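Local coordinates for CBS domain-containing predicted protein TM0935 (Thermotoga maritima, PDB 1O50) that is of unknown function but carries a tandem pair of CBS domains, a module that in many relatives binds adenosine derivatives and has a regulatory role, at residues A[27-30]-A[31-35]; A[64-67]-A[68-72]; A[106-109]-A[110-114]; A[140-143]-A[144-148]. All blocks are in the same frame, centred on the assembly; numbering follows the deposited sequence.

Contact 1: A[27-30]-A[31-35]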
ATOM      1  N   THR A  27      -1.756  -3.206 -13.921  1.00 37.59           N
ATOM      2  CA  THR A  27      -2.483  -2.045 -14.412  1.00 38.09           C
ATOM      3  C   THR A  27      -1.561  -1.129 -15.164  1.00 37.76           C
ATOM      4  O   THR A  27      -0.711  -0.489 -14.564  1.00 37.73           O
ATOM      5  CB  THR A  27      -3.063  -1.258 -13.253  1.00 37.35           C
ATOM      6  OG1 THR A  27      -4.085  -2.048 -12.643  1.00 39.58           O
ATOM      7  CG2 THR A  27      -3.771   0.012 -13.750  1.00 37.23           C
ATOM      8  N   VAL A  28      -1.795  -1.040 -16.462  1.00 36.83           N
ATOM      9  CA  VAL A  28      -0.921  -0.355 -17.388  1.00 36.96           C
ATOM     10  C   VAL A  28      -1.682   0.750 -18.183  1.00 37.60           C
ATOM     11  O   VAL A  28      -2.665   0.460 -18.883  1.00 35.49           O
ATOM     12  CB  VAL A  28      -0.348  -1.340 -18.451  1.00 35.86           C
ATOM     13  CG1 VAL A  28       0.706  -0.656 -19.258  1.00 35.65           C
ATOM     14  CG2 VAL A  28       0.240  -2.572 -17.810  1.00 35.51           C
ATOM     15  N   VAL A  29      -1.149   1.979 -18.103  1.00 37.13           N
ATOM     16  CA  VAL A  29      -1.666   3.168 -18.773  1.00 36.87           C
ATOM     17  C   VAL A  29      -0.636   3.701 -19.778  1.00 36.76           C
ATOM     18  O   VAL A  29       0.482   3.206 -19.862  1.00 36.87           O
ATOM     19  CB  VAL A  29      -2.049   4.273 -17.753  1.00 36.16           C
ATOM     20  CG1 VAL A  29      -3.145   3.762 -16.789  1.00 37.42           C
ATOM     21  CG2 VAL A  29      -0.886   4.730 -16.963  1.00 38.71           C
ATOM     22  N   GLU A  30      -1.081   4.664 -20.576  1.00 36.41           N
ATOM     23  CA  GLU A  30      -0.269   5.386 -21.555  1.00 36.07           C
ATOM     24  C   GLU A  30       0.160   6.720 -20.956  1.00 35.07           C
ATOM     25  O   GLU A  30      -0.401   7.153 -19.975  1.00 34.24           O
ATOM     26  CB  GLU A  30      -1.100   5.654 -22.809  1.00 36.54           C
ATOM     27  CG  GLU A  30      -1.494   4.416 -23.618  1.00 39.06           C
ATOM     28  CD  GLU A  30      -0.338   3.776 -24.366  1.00 43.52           C
ATOM     29  OE1 GLU A  30      -0.044   2.585 -24.092  1.00 47.40           O
ATOM     30  OE2 GLU A  30       0.293   4.445 -25.234  1.00 44.86           O
ATOM     31  N   GLU A  31       1.125   7.385 -21.565  1.00 35.90           N
ATOM     32  CA  GLU A  31       1.686   8.640 -21.031  1.00 36.39           C
ATOM     33  C   GLU A  31       0.674   9.799 -20.953  1.00 36.10           C
ATOM     34  O   GLU A  31       0.761  10.674 -20.058  1.00 36.06           O
ATOM     35  CB  GLU A  31       2.891   9.054 -21.886  1.00 36.87           C
ATOM     36  CG  GLU A  31       4.134   8.227 -21.634  1.00 38.80           C
ATOM     37  CD  GLU A  31       5.263   8.602 -22.570  1.00 42.02           C
ATOM     38  OE1 GLU A  31       5.049   9.382 -23.509  1.00 44.22           O
ATOM     39  OE2 GLU A  31       6.377   8.126 -22.376  1.00 45.89           O
ATOM     40  N   ASP A  32      -0.289   9.804 -21.873  1.00 35.52           N
ATOM     41  CA  ASP A  32      -1.305  10.867 -21.919  1.00 35.99           C
ATOM     42  C   ASP A  32      -2.592  10.492 -21.205  1.00 36.04           C
ATOM     43  O   ASP A  32      -3.597  11.171 -21.343  1.00 36.13           O
ATOM     44  CB  ASP A  32      -1.637  11.285 -23.355  1.00 35.59           C
ATOM     45  CG  ASP A  32      -2.295  10.176 -24.166  1.00 36.11           C
ATOM     46  OD1 ASP A  32      -2.381   9.039 -23.701  1.00 38.57           O
ATOM     47  OD2 ASP A  32      -2.761  10.345 -25.302  1.00 39.41           O
ATOM     48  N   THR A  33      -2.564   9.395 -20.459  1.00 36.80           N
ATOM     49  CA  THR A  33      -3.709   8.950 -19.692  1.00 35.29           C
ATOM     50  C   THR A  33      -3.980   9.949 -18.553  1.00 36.53           C
ATOM     51  O   THR A  33      -3.080  10.231 -17.768  1.00 35.16           O
ATOM     52  CB  THR A  33      -3.446   7.536 -19.135  1.00 35.19           C
ATOM     53  OG1 THR A  33      -3.332   6.567 -20.218  1.00 36.81           O
ATOM     54  CG2 THR A  33      -4.657   7.099 -18.328  1.00 33.55           C
ATOM     55  N   PRO A  34      -5.193  10.516 -18.495  1.00 35.77           N
ATOM     56  CA  PRO A  34      -5.536  11.451 -17.438  1.00 36.11           C
ATOM     57  C   PRO A  34      -5.514  10.825 -16.049  1.00 37.01           C
ATOM     58  O   PRO A  34      -5.842   9.683 -15.870  1.00 36.43           O
ATOM     59  CB  PRO A  34      -6.955  11.890 -17.810  1.00 36.21           C
ATOM     60  CG  PRO A  34      -7.037  11.652 -19.267  1.00 35.19           C
ATOM     61  CD  PRO A  34      -6.292  10.370 -19.473  1.00 36.64           C
ATOM     62  N   ILE A  35      -5.150  11.619 -15.050  1.00 37.40           N
ATOM     63  CA  ILE A  35      -4.982  11.107 -13.709  1.00 37.37           C
ATOM     64  C   ILE A  35      -6.300  10.602 -13.210  1.00 36.80           C
ATOM     65  O   ILE A  35      -6.358   9.557 -12.545  1.00 36.96           O
ATOM     66  CB  ILE A  35      -4.400  12.191 -12.812  1.00 38.10           C
ATOM     67  CG1 ILE A  35      -2.943  12.421 -13.226  1.00 37.07           C
ATOM     68  CG2 ILE A  35      -4.501  11.800 -11.341  1.00 40.52           C
ATOM     69  CD1 ILE A  35      -2.239  13.611 -12.519  1.00 36.69           C
TER
HETATM   70  O   HOH W   1       2.454   5.831 -23.935  1.00 38.32           O

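Contact 2: A[64-67]-A[68-72]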
ATOM      1  N   PRO A  64       3.416   4.612  -8.083  1.00 36.94           N
ATOM      2  CA  PRO A  64       2.936   4.069  -6.804  1.00 36.41           C
ATOM      3  C   PRO A  64       1.754   4.866  -6.250  1.00 36.96           C
ATOM      4  O   PRO A  64       1.680   6.104  -6.334  1.00 35.97           O
ATOM      5  CB  PRO A  64       4.162   4.231  -5.892  1.00 35.68           C
ATOM      6  CG  PRO A  64       5.240   4.185  -6.786  1.00 36.20           C
ATOM      7  CD  PRO A  64       4.839   5.004  -7.993  1.00 36.59           C
ATOM      8  N   VAL A  65       0.792   4.155  -5.671  1.00 37.09           N
ATOM      9  CA  VAL A  65      -0.373   4.836  -5.160  1.00 35.70           C
ATOM     10  C   VAL A  65       0.012   5.893  -4.120  1.00 37.61           C
ATOM     11  O   VAL A  65      -0.646   6.934  -4.031  1.00 37.76           O
ATOM     12  CB  VAL A  65      -1.348   3.854  -4.574  1.00 36.67           C
ATOM     13  CG1 VAL A  65      -2.439   4.594  -3.753  1.00 35.05           C
ATOM     14  CG2 VAL A  65      -1.951   3.053  -5.694  1.00 34.14           C
ATOM     15  N   MET A  66       1.092   5.668  -3.365  1.00 37.20           N
ATOM     16  CA  MET A  66       1.464   6.658  -2.344  1.00 35.65           C
ATOM     17  C   MET A  66       2.059   7.890  -3.035  1.00 36.65           C
ATOM     18  O   MET A  66       1.988   9.035  -2.497  1.00 34.82           O
ATOM     19  CB  MET A  66       2.434   6.070  -1.307  1.00 36.73           C
ATOM     20  CG  MET A  66       3.070   7.120  -0.357  1.00 36.24           C
ATOM     21  SD  MET A  66       1.824   7.970   0.805  1.00 40.80           S
ATOM     22  CE  MET A  66       1.647   6.746   2.001  1.00 42.19           C
ATOM     23  N   HIS A  67       2.708   7.684  -4.180  1.00 36.53           N
ATOM     24  CA  HIS A  67       3.186   8.837  -4.952  1.00 37.64           C
ATOM     25  C   HIS A  67       1.974   9.682  -5.458  1.00 37.97           C
ATOM     26  O   HIS A  67       1.991  10.890  -5.345  1.00 37.89           O
ATOM     27  CB  HIS A  67       4.068   8.415  -6.113  1.00 38.37           C
ATOM     28  CG  HIS A  67       4.584   9.563  -6.934  1.00 37.42           C
ATOM     29  ND1 HIS A  67       5.357  10.581  -6.409  1.00 38.89           N
ATOM     30  CD2 HIS A  67       4.491   9.808  -8.265  1.00 37.01           C
ATOM     31  CE1 HIS A  67       5.703  11.412  -7.386  1.00 37.01           C
ATOM     32  NE2 HIS A  67       5.165  10.974  -8.519  1.00 36.96           N
ATOM     33  N   LEU A  68       0.922   9.024  -5.941  1.00 38.79           N
ATOM     34  CA  LEU A  68      -0.303   9.676  -6.409  1.00 39.22           C
ATOM     35  C   LEU A  68      -1.011  10.422  -5.272  1.00 39.75           C
ATOM     36  O   LEU A  68      -1.540  11.531  -5.455  1.00 40.03           O
ATOM     37  CB  LEU A  68      -1.248   8.630  -7.029  1.00 38.78           C
ATOM     38  CG  LEU A  68      -2.527   9.120  -7.708  1.00 39.62           C
ATOM     39  CD1 LEU A  68      -2.272  10.293  -8.663  1.00 41.95           C
ATOM     40  CD2 LEU A  68      -3.228   7.956  -8.450  1.00 41.36           C
ATOM     41  N   LEU A  69      -0.966   9.834  -4.077  1.00 39.38           N
ATOM     42  CA  LEU A  69      -1.541  10.445  -2.887  1.00 38.67           C
ATOM     43  C   LEU A  69      -0.757  11.729  -2.559  1.00 37.88           C
ATOM     44  O   LEU A  69      -1.348  12.766  -2.272  1.00 38.07           O
ATOM     45  CB  LEU A  69      -1.490   9.449  -1.724  1.00 38.76           C
ATOM     46  CG  LEU A  69      -2.258   9.807  -0.463  1.00 42.22           C
ATOM     47  CD1 LEU A  69      -3.774   9.784  -0.770  1.00 41.16           C
ATOM     48  CD2 LEU A  69      -1.917   8.894   0.733  1.00 42.66           C
ATOM     49  N   LYS A  70       0.564  11.675  -2.668  1.00 37.83           N
ATOM     50  CA  LYS A  70       1.411  12.806  -2.366  1.00 38.41           C
ATOM     51  C   LYS A  70       1.197  13.944  -3.395  1.00 37.30           C
ATOM     52  O   LYS A  70       1.056  15.107  -3.038  1.00 35.24           O
ATOM     53  CB  LYS A  70       2.896  12.390  -2.282  1.00 38.77           C
ATOM     54  CG  LYS A  70       3.248  11.638  -1.009  1.00 40.85           C
ATOM     55  CD  LYS A  70       4.676  11.123  -1.060  1.00 41.92           C
ATOM     56  CE  LYS A  70       5.017  10.258   0.158  1.00 44.86           C
ATOM     57  NZ  LYS A  70       6.430   9.666   0.057  1.00 44.03           N
ATOM     58  N   VAL A  71       1.192  13.571  -4.666  1.00 37.30           N
ATOM     59  CA  VAL A  71       0.921  14.483  -5.771  1.00 37.70           C
ATOM     60  C   VAL A  71      -0.439  15.175  -5.524  1.00 37.44           C
ATOM     61  O   VAL A  71      -0.600  16.371  -5.772  1.00 37.28           O
ATOM     62  CB  VAL A  71       0.930  13.670  -7.113  1.00 38.59           C
ATOM     63  CG1 VAL A  71       0.179  14.396  -8.194  1.00 40.98           C
ATOM     64  CG2 VAL A  71       2.354  13.377  -7.530  1.00 39.81           C
ATOM     65  N   SER A  72      -1.405  14.403  -5.022  1.00 37.39           N
ATOM     66  CA  SER A  72      -2.767  14.868  -4.816  1.00 36.60           C
ATOM     67  C   SER A  72      -2.839  15.841  -3.661  1.00 36.05           C
ATOM     68  O   SER A  72      -3.433  16.876  -3.813  1.00 37.80           O
ATOM     69  CB  SER A  72      -3.751  13.708  -4.635  1.00 37.00           C
ATOM     70  OG  SER A  72      -3.658  12.838  -5.746  1.00 36.68           O
TER

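Contact 3: A[106-109]-A[110-114]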
ATOM      1  N   VAL A 106      11.160   0.886 -11.373  1.00 37.96           N
ATOM      2  CA  VAL A 106      11.926  -0.069 -10.590  1.00 38.31           C
ATOM      3  C   VAL A 106      11.279  -1.431 -10.886  1.00 38.31           C
ATOM      4  O   VAL A 106      10.072  -1.593 -10.719  1.00 37.30           O
ATOM      5  CB  VAL A 106      11.780   0.215  -9.091  1.00 38.72           C
ATOM      6  CG1 VAL A 106      12.514  -0.860  -8.256  1.00 39.57           C
ATOM      7  CG2 VAL A 106      12.289   1.607  -8.770  1.00 40.24           C
ATOM      8  N   TYR A 107      12.066  -2.394 -11.358  1.00 37.79           N
ATOM      9  CA  TYR A 107      11.490  -3.654 -11.792  1.00 38.05           C
ATOM     10  C   TYR A 107      12.347  -4.864 -11.394  1.00 37.54           C
ATOM     11  O   TYR A 107      13.497  -4.711 -10.980  1.00 36.60           O
ATOM     12  CB  TYR A 107      11.303  -3.608 -13.306  1.00 38.07           C
ATOM     13  CG  TYR A 107      12.553  -3.265 -14.056  1.00 39.33           C
ATOM     14  CD1 TYR A 107      13.489  -4.235 -14.354  1.00 40.19           C
ATOM     15  CD2 TYR A 107      12.795  -1.956 -14.486  1.00 41.78           C
ATOM     16  CE1 TYR A 107      14.649  -3.918 -15.059  1.00 41.22           C
ATOM     17  CE2 TYR A 107      13.939  -1.620 -15.171  1.00 41.42           C
ATOM     18  CZ  TYR A 107      14.864  -2.606 -15.463  1.00 42.47           C
ATOM     19  OH  TYR A 107      15.999  -2.287 -16.157  1.00 42.80           O
ATOM     20  N   VAL A 108      11.776  -6.060 -11.543  1.00 36.46           N
ATOM     21  CA  VAL A 108      12.509  -7.296 -11.311  1.00 36.46           C
ATOM     22  C   VAL A 108      12.485  -8.210 -12.553  1.00 36.45           C
ATOM     23  O   VAL A 108      11.810  -7.926 -13.515  1.00 36.27           O
ATOM     24  CB  VAL A 108      12.022  -8.017 -10.032  1.00 35.65           C
ATOM     25  CG1 VAL A 108      12.327  -7.152  -8.795  1.00 35.16           C
ATOM     26  CG2 VAL A 108      10.545  -8.366 -10.072  1.00 36.26           C
ATOM     27  N   HIS A 109      13.257  -9.286 -12.521  1.00 36.95           N
ATOM     28  CA  HIS A 109      13.177 -10.348 -13.524  1.00 37.57           C
ATOM     29  C   HIS A 109      12.770 -11.644 -12.842  1.00 36.72           C
ATOM     30  O   HIS A 109      12.804 -11.740 -11.645  1.00 36.76           O
ATOM     31  CB  HIS A 109      14.522 -10.567 -14.206  1.00 37.62           C
ATOM     32  CG  HIS A 109      15.098  -9.340 -14.838  1.00 41.71           C
ATOM     33  ND1 HIS A 109      14.583  -8.784 -15.990  1.00 45.89           N
ATOM     34  CD2 HIS A 109      16.173  -8.587 -14.507  1.00 44.44           C
ATOM     35  CE1 HIS A 109      15.314  -7.743 -16.342  1.00 45.27           C
ATOM     36  NE2 HIS A 109      16.274  -7.592 -15.448  1.00 45.40           N
ATOM     37  N   MET A 110      12.439 -12.657 -13.629  1.00 36.91           N
ATOM     38  CA  MET A 110      12.054 -13.980 -13.110  1.00 36.81           C
ATOM     39  C   MET A 110      13.132 -14.629 -12.221  1.00 36.52           C
ATOM     40  O   MET A 110      12.820 -15.283 -11.210  1.00 36.81           O
ATOM     41  CB  MET A 110      11.674 -14.912 -14.279  1.00 37.08           C
ATOM     42  CG  MET A 110      10.325 -14.589 -14.916  1.00 37.19           C
ATOM     43  SD  MET A 110       9.000 -14.738 -13.743  1.00 40.33           S
ATOM     44  CE  MET A 110       7.600 -13.927 -14.622  1.00 42.41           C
ATOM     45  N   ASP A 111      14.393 -14.418 -12.584  1.00 35.88           N
ATOM     46  CA  ASP A 111      15.514 -15.061 -11.914  1.00 36.10           C
ATOM     47  C   ASP A 111      16.043 -14.201 -10.764  1.00 35.82           C
ATOM     48  O   ASP A 111      16.939 -14.609 -10.049  1.00 36.03           O
ATOM     49  CB  ASP A 111      16.584 -15.502 -12.942  0.65 36.49           C
ATOM     50  CG  ASP A 111      16.090 -16.667 -13.849  0.65 38.07           C
ATOM     51  OD1 ASP A 111      16.580 -16.814 -15.009  0.65 38.49           O
ATOM     52  OD2 ASP A 111      15.205 -17.485 -13.482  0.65 39.90           O
ATOM     53  N   THR A 112      15.447 -13.035 -10.548  1.00 35.07           N
ATOM     54  CA  THR A 112      15.846 -12.169  -9.439  1.00 34.91           C
ATOM     55  C   THR A 112      15.604 -12.845  -8.089  1.00 35.10           C
ATOM     56  O   THR A 112      14.505 -13.377  -7.858  1.00 34.37           O
ATOM     57  CB  THR A 112      15.037 -10.853  -9.495  1.00 34.92           C
ATOM     58  OG1 THR A 112      15.306 -10.192 -10.734  1.00 34.61           O
ATOM     59  CG2 THR A 112      15.485  -9.874  -8.442  1.00 34.16           C
ATOM     60  N   PRO A 113      16.605 -12.836  -7.196  1.00 35.20           N
ATOM     61  CA  PRO A 113      16.411 -13.284  -5.812  1.00 35.21           C
ATOM     62  C   PRO A 113      15.238 -12.601  -5.130  1.00 35.76           C
ATOM     63  O   PRO A 113      15.127 -11.378  -5.202  1.00 35.51           O
ATOM     64  CB  PRO A 113      17.723 -12.875  -5.134  1.00 34.89           C
ATOM     65  CG  PRO A 113      18.703 -13.006  -6.197  1.00 34.55           C
ATOM     66  CD  PRO A 113      18.011 -12.455  -7.419  1.00 35.04           C
ATOM     67  N   LEU A 114      14.391 -13.372  -4.453  1.00 35.84           N
ATOM     68  CA  LEU A 114      13.317 -12.793  -3.672  1.00 36.80           C
ATOM     69  C   LEU A 114      13.817 -11.685  -2.715  1.00 36.76           C
ATOM     70  O   LEU A 114      13.169 -10.641  -2.556  1.00 35.50           O
ATOM     71  CB  LEU A 114      12.594 -13.862  -2.843  1.00 37.42           C
ATOM     72  CG  LEU A 114      11.311 -13.422  -2.155  1.00 39.09           C
ATOM     73  CD1 LEU A 114      10.271 -13.039  -3.219  1.00 41.61           C
ATOM     74  CD2 LEU A 114      10.758 -14.553  -1.272  1.00 39.06           C
TER

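Contact 4: A[140-143]-A[144-148]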
ATOM      1  N   GLY A 140       5.016 -10.289 -16.167  1.00 38.99           N
ATOM      2  CA  GLY A 140       4.389 -10.724 -14.924  1.00 38.55           C
ATOM      3  C   GLY A 140       4.366  -9.606 -13.906  1.00 38.05           C
ATOM      4  O   GLY A 140       4.767  -8.500 -14.217  1.00 37.57           O
ATOM      5  N   ASP A 141       3.914  -9.903 -12.683  1.00 37.84           N
ATOM      6  CA  ASP A 141       3.740  -8.892 -11.632  1.00 37.81           C
ATOM      7  C   ASP A 141       4.149  -9.459 -10.251  1.00 36.46           C
ATOM      8  O   ASP A 141       4.062 -10.658 -10.000  1.00 36.05           O
ATOM      9  CB  ASP A 141       2.248  -8.476 -11.641  1.00 38.06           C
ATOM     10  CG  ASP A 141       1.995  -7.136 -11.061  1.00 38.03           C
ATOM     11  OD1 ASP A 141       2.900  -6.264 -11.095  1.00 38.91           O
ATOM     12  OD2 ASP A 141       0.904  -6.889 -10.496  1.00 41.91           O
ATOM     13  N   LEU A 142       4.574  -8.593  -9.343  1.00 35.80           N
ATOM     14  CA  LEU A 142       4.933  -9.023  -7.990  1.00 35.14           C
ATOM     15  C   LEU A 142       4.420  -8.046  -6.983  1.00 34.98           C
ATOM     16  O   LEU A 142       4.643  -6.893  -7.170  1.00 35.87           O
ATOM     17  CB  LEU A 142       6.463  -9.092  -7.859  1.00 35.38           C
ATOM     18  CG  LEU A 142       7.032  -9.602  -6.534  1.00 34.56           C
ATOM     19  CD1 LEU A 142       6.660 -11.042  -6.253  1.00 36.54           C
ATOM     20  CD2 LEU A 142       8.536  -9.456  -6.524  1.00 35.61           C
ATOM     21  N   ASN A 143       3.761  -8.482  -5.913  1.00 35.08           N
ATOM     22  CA  ASN A 143       3.423  -7.565  -4.819  1.00 34.52           C
ATOM     23  C   ASN A 143       3.878  -8.025  -3.469  1.00 33.88           C
ATOM     24  O   ASN A 143       4.325  -9.142  -3.287  1.00 33.40           O
ATOM     25  CB  ASN A 143       1.915  -7.185  -4.835  1.00 35.59           C
ATOM     26  CG  ASN A 143       0.986  -8.273  -4.353  1.00 35.31           C
ATOM     27  OD1 ASN A 143       1.399  -9.341  -3.907  1.00 38.65           O
ATOM     28  ND2 ASN A 143      -0.304  -7.994  -4.411  1.00 35.68           N
ATOM     29  N   SER A 144       3.819  -7.109  -2.504  1.00 35.15           N
ATOM     30  CA  SER A 144       4.225  -7.418  -1.148  1.00 35.69           C
ATOM     31  C   SER A 144       3.471  -8.606  -0.530  1.00 36.83           C
ATOM     32  O   SER A 144       4.012  -9.345   0.261  1.00 35.66           O
ATOM     33  CB  SER A 144       4.065  -6.163  -0.269  1.00 36.49           C
ATOM     34  OG  SER A 144       2.727  -5.699  -0.241  1.00 37.74           O
ATOM     35  N   LEU A 145       2.225  -8.824  -0.926  1.00 38.28           N
ATOM     36  CA  LEU A 145       1.445  -9.855  -0.312  1.00 37.86           C
ATOM     37  C   LEU A 145       1.973 -11.229  -0.734  1.00 37.96           C
ATOM     38  O   LEU A 145       1.954 -12.165   0.048  1.00 37.85           O
ATOM     39  CB  LEU A 145      -0.042  -9.707  -0.683  1.00 38.84           C
ATOM     40  CG  LEU A 145      -0.706  -8.324  -0.536  1.00 38.28           C
ATOM     41  CD1 LEU A 145      -2.217  -8.485  -0.709  1.00 36.55           C
ATOM     42  CD2 LEU A 145      -0.378  -7.633   0.763  1.00 39.11           C
ATOM     43  N   GLU A 146       2.414 -11.343  -1.984  1.00 37.53           N
ATOM     44  CA  GLU A 146       3.032 -12.573  -2.463  1.00 37.05           C
ATOM     45  C   GLU A 146       4.300 -12.938  -1.692  1.00 37.08           C
ATOM     46  O   GLU A 146       4.532 -14.103  -1.402  1.00 37.35           O
ATOM     47  CB  GLU A 146       3.306 -12.467  -3.945  1.00 35.56           C
ATOM     48  CG  GLU A 146       2.006 -12.491  -4.723  1.00 35.17           C
ATOM     49  CD  GLU A 146       2.220 -12.278  -6.198  1.00 33.19           C
ATOM     50  OE1 GLU A 146       3.102 -11.495  -6.571  1.00 30.63           O
ATOM     51  OE2 GLU A 146       1.498 -12.915  -6.972  1.00 34.34           O
ATOM     52  N   ILE A 147       5.114 -11.938  -1.387  1.00 37.13           N
ATOM     53  CA  ILE A 147       6.326 -12.123  -0.600  1.00 36.85           C
ATOM     54  C   ILE A 147       5.963 -12.575   0.792  1.00 36.52           C
ATOM     55  O   ILE A 147       6.566 -13.508   1.306  1.00 36.06           O
ATOM     56  CB  ILE A 147       7.198 -10.859  -0.600  1.00 36.78           C
ATOM     57  CG1 ILE A 147       7.694 -10.551  -2.011  1.00 36.73           C
ATOM     58  CG2 ILE A 147       8.441 -11.019   0.288  1.00 37.15           C
ATOM     59  CD1 ILE A 147       8.607  -9.387  -2.099  1.00 37.58           C
ATOM     60  N   LEU A 148       4.956 -11.945   1.391  1.00 36.10           N
ATOM     61  CA  LEU A 148       4.505 -12.332   2.714  1.00 36.21           C
ATOM     62  C   LEU A 148       3.977 -13.754   2.767  1.00 35.85           C
ATOM     63  O   LEU A 148       4.280 -14.483   3.703  1.00 36.22           O
ATOM     64  CB  LEU A 148       3.451 -11.369   3.261  1.00 36.17           C
ATOM     65  CG  LEU A 148       4.027  -9.989   3.597  1.00 36.89           C
ATOM     66  CD1 LEU A 148       2.900  -8.979   3.943  1.00 38.71           C
ATOM     67  CD2 LEU A 148       5.086 -10.012   4.731  1.00 39.25           C
TER

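Contact 1: A[27-30]-A[31-35]
Thr33 CB rests against the Glu30 carbonyl oxygen and lies 3.8 Å from Val29 CB, where the threonine folds back against Val29 and Glu30. From there OG1 swings beside its own backbone N, opposite the carbonyl carbon (chi1 -65°), which brings it to the amide of Glu30: Glu30 N donates to Thr33 OG1 over 3.0 Å, with a bent N-H...O angle of 142°. The other branch, CG2, turns inward and packs on Val29, 4.0 Å from Val29 CG1, the two side chains crossing nearly at a right angle. The hydroxyl thus lies against the backbone while the methyl faces the apolar side.

A type I turn from Glu30 to Thr33 is closed by Thr33 N, which donates to Glu30 O at 3.2 Å. Glu30 bends at chi2, and a water links Glu30 OE2 (2.9 Å) to Glu31 N (3.1 Å). Val29 also packs on Val51 and Val53 of strand 50-55, and Thr33 touches Ile38 of helix 35-44. Thr33 thus grips Glu30 twice, its amide on the carbonyl and its hydroxyl on the N-H, while the acidic side chains of Glu30 and Asp32, their carboxylates not in contact, are exposed to solvent, which probably eases the repulsion between their like charges.

Contact 2: A[64-67]-A[68-72]
Four i-to-i+4 backbone bonds carry helix 65-77 through its first turns, from Leu68 N to Pro64 O (3.0 Å) through to Val71 N and His67 O (2.9 Å), the latter almost straight at 172°, with Pro64 as the N-cap residue. On one flank, Val71 CG2 sits over a face of the His67 imidazole as a CH-pi contact, 4.0 Å from the ring centroid and 17° off its normal; it lies nearer the rim on the CE1 and NE2 side. His67 CG stands anti to its backbone N (chi1 -180°), which carries the ring out beside the helix where the valine, one turn on, can meet it. NE2 makes a further, weak hydrogen bond to Ile101 O.

On another flank Met66 bends at chi2 and chi3. Its SD reaches Leu69 CD2 at 3.9 Å, while its CG touches Lys70 CE at 3.7 Å. Lys70 runs extended past the Met66 carbonyl, so the contact with Met66 is made by its aliphatic part. Leu68 O is gripped twice, by Ser72 N and by Ser72 OG, which arrive from opposite faces of the carbonyl plane.

Leu68 packs on Ile35, Val39 and Ile42 of helix 35-44, and Val71 on Ile101 of helix 98-101. The second subunit adds Leu148 against Leu68, and Ser72 OG is hydrogen-bonded to Trp152 NE1 of that subunit; the helix, entered directly from strand 58-64, thus lies between helices of its own chain and the dimer partner.

Contact 3: A[106-109]-A[110-114]
A type I beta turn from His109 to Thr112, leading into helix 114-124 through Pro113 at the N-cap, brings Thr112 back against the chain that precedes it. The turn is closed by Thr112 N, which donates to His109 O over 3.1 Å. The threonine hydroxyl adds a second tie: His109 N donates to Thr112 OG1 over 2.9 Å at 157°, fairly straight. OG1 can receive this N-H because it lies beside its own backbone N and anti to the carbonyl carbon (chi1 -60°). CG2, on the other branch, is directed to Val108, 4.2 Å from Val108 CG1, a loose apolar touch in which the two side chains cross at roughly a right angle.

The His109 side chain meets the threonine obliquely, with His109 CB 3.6 Å from Thr112 OG1. Its ring leads off from the turn, where ND1 is hydrogen-bonded to Val132 O. Val108 is sunk among Met129 and Val131 of strand 128-132, Ala117 and Leu120 of helix 114-124, and Val15, while backbone bonds from Met110 and Thr112 reach Lys16 and Val15.

The aliphatic branch of Thr112 therefore faces inward and its hydroxyl stays on the backbone. The arrangement is that of a type I turn whose last residue, Thr112, precedes an N-cap proline, joining an extended segment to helix 114-124 in the second CBS sequence of the tandem pair.

Contact 4: A[140-143]-A[144-148]
Glu146 N is held by the Asn143 side chain at the first turn of helix 144-153: Asn143 OD1 accepts it over 3.0 Å at 157°, with the N-H arriving nearly end-on to the amide C=O. The same N-H makes a weak second bond to Asn143 O. Asn143 CG lies between its own backbone N and carbonyl carbon (chi1 75°), a position that turns OD1 back over the helix start, where Leu145 N also lies close, 3.1 Å from Asn143 OD1. The ND2 side of the amide rests on Leu145, with Asn143 ND2 3.9 Å from Leu145 CG.

The return bond runs the other way: Asn143 N donates to Glu146 OE1 over 3.2 Å, approaching from above the carboxylate plane. Together the two reciprocal bonds make a capping box, with Asn143 as the N-cap where strand 138-143 passes directly into the helix. The axes of segments 140-143 and 144-148 are turned 70° to each other. Glu146 OE1 also packs against Leu142, 3.6 Å from Leu142 CD1, and OE2 is hydrogen-bonded to Ile22 N, so both carboxylate oxygens of this buried residue have N-H partners, which is consistent with a charged glutamate here.

On the flank of Leu142, its CD1 makes a distant apolar touch with Ile147 CG1, at 4.4 Å. Ser144 OG is hydrogen-bonded to Gln127, and Ser144 and Leu145 pack on Val65 and Pro46 of the second subunit.

Contacts 1 to 4 follow in chain order, the first two in one CBS sequence and the last two in the other. Contacts 1 and 3 are similar turns, each leading through a proline into the helix that follows, 35-44 or 114-124; contacts 2 and 4 lie where a strand, 58-64 or 138-143, runs into the next helix. Within each CBS sequence the two contacts touch: Ile35 CG2 meets Leu68 CD1 at 3.8 Å, and Leu114 CD1 meets Ile147 CG1 at 3.8 Å. The centres of contacts 1 and 3 are 24 Å apart and those of 2 and 4 20 Å, on opposite sides of the chain's centre. Both helix starts contribute to the contact between the two subunits.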